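Local atomic coordinates of APL1 (Anopheles gambiae, PDB entry 3O6N), a protein that probably forms a heterodimeric complex with the leucine-rich repeat protein LRIM1 that regulates complement-like immunity in the mosquito. Residues F39-I42 with T43-N46. Sequence-based numbering, arbitrary orientation.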
ATOM      1  N   PHE A  39      33.906  25.560  -3.733  1.00 31.23           N
ATOM      2  CA  PHE A  39      34.824  26.651  -4.045  1.00 33.11           C
ATOM      3  C   PHE A  39      34.077  27.959  -4.274  1.00 30.55           C
ATOM      4  O   PHE A  39      32.936  27.962  -4.733  1.00 29.59           O
ATOM      5  CB  PHE A  39      35.651  26.313  -5.284  1.00 35.62           C
ATOM      6  CG  PHE A  39      36.617  25.184  -5.077  1.00 39.41           C
ATOM      7  CD1 PHE A  39      37.881  25.421  -4.557  1.00 39.94           C
ATOM      8  CD2 PHE A  39      36.266  23.884  -5.404  1.00 40.38           C
ATOM      9  CE1 PHE A  39      38.772  24.382  -4.366  1.00 43.78           C
ATOM     10  CE2 PHE A  39      37.153  22.842  -5.216  1.00 43.37           C
ATOM     11  CZ  PHE A  39      38.408  23.090  -4.696  1.00 42.09           C
ATOM     12  N   GLU A  40      34.732  29.070  -3.962  1.00 27.31           N
ATOM     13  CA  GLU A  40      34.147  30.383  -4.197  1.00 28.58           C
ATOM     14  C   GLU A  40      33.792  30.549  -5.670  1.00 30.03           C
ATOM     15  O   GLU A  40      32.753  31.112  -6.006  1.00 32.44           O
ATOM     16  CB  GLU A  40      35.104  31.489  -3.756  1.00 31.38           C
ATOM     17  CG  GLU A  40      34.579  32.887  -4.022  1.00 29.47           C
ATOM     18  CD  GLU A  40      35.481  33.957  -3.451  1.00 28.78           C
ATOM     19  OE1 GLU A  40      35.978  33.769  -2.322  1.00 30.08           O
ATOM     20  OE2 GLU A  40      35.698  34.980  -4.132  1.00 29.95           O
ATOM     21  N   ASP A  41      34.659  30.048  -6.543  1.00 27.48           N
ATOM     22  CA  ASP A  41      34.387  30.048  -7.975  1.00 29.92           C
ATOM     23  C   ASP A  41      33.323  29.002  -8.303  1.00 32.57           C
ATOM     24  O   ASP A  41      33.604  27.806  -8.311  1.00 34.04           O
ATOM     25  CB  ASP A  41      35.669  29.778  -8.765  1.00 34.22           C
ATOM     26  CG  ASP A  41      35.422  29.630 -10.257  1.00 39.42           C
ATOM     27  OD1 ASP A  41      34.293  29.910 -10.715  1.00 41.19           O
ATOM     28  OD2 ASP A  41      36.364  29.239 -10.976  1.00 44.71           O
ATOM     29  N   ILE A  42      32.107  29.472  -8.572  1.00 28.93           N
ATOM     30  CA  ILE A  42      30.955  28.604  -8.821  1.00 29.80           C
ATOM     31  C   ILE A  42      31.206  27.546  -9.891  1.00 30.93           C
ATOM     32  O   ILE A  42      30.733  26.411  -9.780  1.00 29.70           O
ATOM     33  CB  ILE A  42      29.720  29.433  -9.237  1.00 34.32           C
ATOM     34  CG1 ILE A  42      29.349  30.426  -8.135  1.00 37.05           C
ATOM     35  CG2 ILE A  42      28.546  28.525  -9.558  1.00 39.60           C
ATOM     36  CD1 ILE A  42      29.177  29.785  -6.790  1.00 39.19           C
ATOM     37  N   THR A  43      31.949  27.921 -10.927  1.00 32.08           N
ATOM     38  CA  THR A  43      32.175  27.037 -12.064  1.00 34.36           C
ATOM     39  C   THR A  43      32.937  25.766 -11.691  1.00 37.85           C
ATOM     40  O   THR A  43      32.912  24.782 -12.431  1.00 38.67           O
ATOM     41  CB  THR A  43      32.919  27.763 -13.201  1.00 40.96           C
ATOM     42  OG1 THR A  43      34.250  28.080 -12.777  1.00 47.11           O
ATOM     43  CG2 THR A  43      32.190  29.042 -13.578  1.00 41.51           C
ATOM     44  N   LEU A  44      33.613  25.785 -10.546  1.00 34.42           N
ATOM     45  CA  LEU A  44      34.362  24.617 -10.088  1.00 33.53           C
ATOM     46  C   LEU A  44      33.464  23.594  -9.385  1.00 33.80           C
ATOM     47  O   LEU A  44      33.834  22.431  -9.235  1.00 37.18           O
ATOM     48  CB  LEU A  44      35.513  25.036  -9.169  1.00 30.58           C
ATOM     49  CG  LEU A  44      36.552  25.964  -9.803  1.00 36.51           C
ATOM     50  CD1 LEU A  44      37.647  26.313  -8.805  1.00 40.27           C
ATOM     51  CD2 LEU A  44      37.143  25.328 -11.052  1.00 39.95           C
ATOM     52  N   ASN A  45      32.287  24.039  -8.953  1.00 32.56           N
ATOM     53  CA  ASN A  45      31.322  23.164  -8.302  1.00 30.70           C
ATOM     54  C   ASN A  45      30.370  22.576  -9.338  1.00 29.70           C
ATOM     55  O   ASN A  45      29.173  22.866  -9.342  1.00 27.09           O
ATOM     56  CB  ASN A  45      30.540  23.930  -7.235  1.00 27.52           C
ATOM     57  CG  ASN A  45      31.446  24.720  -6.303  1.00 30.93           C
ATOM     58  OD1 ASN A  45      32.468  24.216  -5.835  1.00 29.75           O
ATOM     59  ND2 ASN A  45      31.076  25.969  -6.036  1.00 30.79           N
ATOM     60  N   ASN A  46      30.916  21.753 -10.223  1.00 32.23           N
ATOM     61  CA  ASN A  46      30.156  21.227 -11.347  1.00 34.30           C
ATOM     62  C   ASN A  46      29.608  19.832 -11.074  1.00 33.91           C
ATOM     63  O   ASN A  46      29.125  19.160 -11.985  1.00 35.36           O
ATOM     64  CB  ASN A  46      31.029  21.203 -12.601  1.00 38.17           C
ATOM     65  CG  ASN A  46      32.194  20.242 -12.478  1.00 45.48           C
ATOM     66  OD1 ASN A  46      32.569  19.838 -11.377  1.00 47.72           O
ATOM     67  ND2 ASN A  46      32.774  19.870 -13.611  1.00 50.90           N
TER
HETATM   68  O   HOH W   1      28.058  25.350  -9.776  1.00 29.28           O
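With chi1 at -49°, Asn45 carries its amide beside its own backbone N and back against the main chain of Phe39, whereas Asp41, its CG anti to the backbone N at 174°, swings its carboxylate forward to Thr43. The Asn45 amide makes two bonds to one residue. Its OD1 accepts from Phe39 N at 2.9 Å, the donor lying in the carbonyl plane on a lone pair, and its ND2 donates to Phe39 O at 3.0 Å, again on a lone pair and close to the amide plane. Paired bonds of this kind fix the amide's rotation and distinguish its oxygen from its nitrogen; ND2 also donates to Ser67 O, so this buried side chain ties the loop to the last residue of helix 63-67. Asp41 OD1 takes two donors from the same face of its carboxylate: Thr43 OG1 at 2.8 Å, on the syn side but tilted out of the plane, and Thr43 N at 3.1 Å, from 55° above the plane. In the backbone, Leu44 N bonds to Asp41 O and Asn45 N to Ile42 O, both 3.0 Å, the successive i to i+3 bonds of a 3-10 turn. A water lies within hydrogen-bonding distance of both Ile42 O and Asn45 O. Leu44 adds an apolar contact, its CB 4.0 Å from Phe39 CD2, while its CG lies 3.5 Å from Asp41 OD2. The bond from Thr43 N to the Asp41 side chain defines an Asx turn, which opens into a short 3-10 turn in the loop leading to strand 49-53, near the N-terminal end of the leucine-rich repeat solenoid.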